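PDB 5IZS: designed protein 5L6HC3_1 from Synthetic construct, which is a de novo designed helical hairpin that self-assembles into a homotrimer, its pairing specificity intended to come from modular hydrogen-bond networks. Local coordinates for residues 46-49 / 50-54. Sequence-based numbering, arbitrary orientation.
Sequences KTIR and EEIRK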
loop_
_atom_site.group_PDB
_atom_site.type_symbol
_atom_site.label_atom_id
_atom_site.label_comp_id
_atom_site.label_asym_id
_atom_site.label_seq_id
_atom_site.Cartn_x
_atom_site.Cartn_y
_atom_site.Cartn_z
ATOM N N LYS C 46 -14.402 21.429 14.951
ATOM C CA LYS C 46 -13.695 20.845 16.091
ATOM C C LYS C 46 -13.838 19.330 16.096
ATOM O O LYS C 46 -12.887 18.595 16.358
ATOM C CB LYS C 46 -14.228 21.415 17.402
ATOM C CG LYS C 46 -13.684 20.725 18.636
ATOM C CD LYS C 46 -14.731 20.668 19.734
ATOM C CE LYS C 46 -14.087 20.426 21.087
ATOM N NZ LYS C 46 -13.146 21.527 21.441
ATOM N N THR C 47 -15.051 18.881 15.806
ATOM C CA THR C 47 -15.370 17.468 15.700
ATOM C C THR C 47 -14.620 16.823 14.535
ATOM O O THR C 47 -14.006 15.766 14.678
ATOM C CB THR C 47 -16.884 17.276 15.522
ATOM O OG1 THR C 47 -17.564 17.666 16.723
ATOM C CG2 THR C 47 -17.205 15.841 15.211
ATOM N N ILE C 48 -14.671 17.483 13.383
ATOM C CA ILE C 48 -13.997 17.020 12.174
ATOM C C ILE C 48 -12.480 16.933 12.361
ATOM O O ILE C 48 -11.849 15.963 11.939
ATOM C CB ILE C 48 -14.328 17.943 10.983
ATOM C CG1 ILE C 48 -15.798 17.790 10.592
ATOM C CG2 ILE C 48 -13.441 17.639 9.787
ATOM C CD1 ILE C 48 -16.270 18.821 9.598
ATOM N N ARG C 49 -11.902 17.940 13.009
ATOM C CA ARG C 49 -10.459 17.959 13.249
ATOM C C ARG C 49 -10.028 16.841 14.201
ATOM O O ARG C 49 -8.919 16.315 14.091
ATOM C CB ARG C 49 -10.020 19.317 13.802
ATOM C CG ARG C 49 -10.096 20.462 12.798
ATOM C CD ARG C 49 -9.366 21.695 13.312
ATOM N NE ARG C 49 -9.884 22.145 14.601
ATOM C CZ ARG C 49 -10.786 23.109 14.750
ATOM N NH1 ARG C 49 -11.273 23.733 13.687
ATOM N NH2 ARG C 49 -11.200 23.454 15.963
ATOM N N GLU C 50 -10.907 16.480 15.134
ATOM C CA GLU C 50 -10.646 15.378 16.055
ATOM C C GLU C 50 -10.679 14.037 15.330
ATOM O O GLU C 50 -9.862 13.155 15.598
ATOM C CB GLU C 50 -11.660 15.380 17.198
ATOM C CG GLU C 50 -11.833 14.033 17.897
ATOM C CD GLU C 50 -10.580 13.562 18.613
ATOM O OE1 GLU C 50 -9.828 14.415 19.132
ATOM O OE2 GLU C 50 -10.345 12.336 18.657
ATOM N N GLU C 51 -11.633 13.884 14.416
ATOM C CA GLU C 51 -11.714 12.680 13.598
ATOM C C GLU C 51 -10.459 12.540 12.740
ATOM O O GLU C 51 -9.976 11.434 12.494
ATOM C CB GLU C 51 -12.962 12.709 12.714
ATOM C CG GLU C 51 -14.277 12.801 13.479
ATOM C CD GLU C 51 -14.589 11.551 14.287
ATOM O OE1 GLU C 51 -13.931 10.511 14.072
ATOM O OE2 GLU C 51 -15.500 11.609 15.141
ATOM N N ILE C 52 -9.940 13.677 12.290
ATOM C CA ILE C 52 -8.722 13.721 11.493
ATOM C C ILE C 52 -7.510 13.303 12.322
ATOM O O ILE C 52 -6.695 12.495 11.879
ATOM C CB ILE C 52 -8.495 15.125 10.906
ATOM C CG1 ILE C 52 -9.518 15.402 9.802
ATOM C CG2 ILE C 52 -7.082 15.262 10.357
ATOM C CD1 ILE C 52 -9.589 16.852 9.382
ATOM N N ARG C 53 -7.405 13.850 13.529
ATOM C CA ARG C 53 -6.325 13.491 14.440
ATOM C C ARG C 53 -6.366 12.000 14.798
ATOM O O ARG C 53 -5.325 11.359 14.934
ATOM C CB ARG C 53 -6.393 14.344 15.709
ATOM C CG ARG C 53 -5.334 13.999 16.742
ATOM C CD ARG C 53 -5.465 14.869 17.978
ATOM N NE ARG C 53 -5.076 14.144 19.183
ATOM C CZ ARG C 53 -5.069 14.671 20.403
ATOM N NH1 ARG C 53 -5.422 15.937 20.580
ATOM N NH2 ARG C 53 -4.705 13.934 21.444
ATOM N N LYS C 54 -7.570 11.451 14.933
ATOM C CA LYS C 54 -7.733 10.043 15.293
ATOM C C LYS C 54 -7.257 9.114 14.175
ATOM O O LYS C 54 -6.515 8.166 14.423
ATOM C CB LYS C 54 -9.195 9.748 15.639
ATOM C CG LYS C 54 -9.443 8.367 16.243
ATOM C CD LYS C 54 -10.923 8.153 16.535
ATOM C CE LYS C 54 -11.756 8.167 15.262
ATOM N NZ LYS C 54 -13.136 8.673 15.512
#
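Residues 46-49 and 50-54 form consecutive turns near the start of helix 45-82, joined by four i to i+4 backbone hydrogen bonds: the amides of Glu-50, Glu-51, Ile-52 and Arg-53 donate to the carbonyls of Lys-46, Thr-47, Ile-48 and Arg-49. The shortest runs 2.9 Å from Arg-53 N to Arg-49 O. On the buried side Ile-48 and Ile-52 meet one turn apart, the CG2 branch of Ile-48 lying 4.0 Å from CD1 of Ile-52. Both isoleucines set CG1 beside the backbone N (chi1 -69° and -71°), and in Ile-52 this lays CG1 3.2 Å from Ile-48 O, carrying CD1 back to the methyl of the preceding turn. Glu-51 has its CG in the corresponding place, 3.2 Å from Thr-47 O; the chain then bends at chi2 (-68°), turning its carboxylate toward Lys-54, whose own chain bends to meet it. Lys-54 NZ forms a salt bridge to Glu-51 OE1; the modelled 2.5 Å between them is very short and its exact length is doubtful. Lys-38 of helix 6-41 makes a longer, weak ion pair with the same oxygen. On the exposed side the Arg-49 guanidinium folds back along the helix, so that Lys-46 CA sits 3.6 Å off its plane, over one face but near its margin. Leu-42 of the connecting loop packs on Ile-48 and Glu-51, Leu-35 touches Ile-52, and Ser-40 and Arg-37 of a second subunit reach Ile-48 and Ile-52 respectively. Such a split between an apolar i/i+4 pair and a charged outer surface marks an amphipathic alpha-helix, here in a helical hairpin of a designed trimeric bundle.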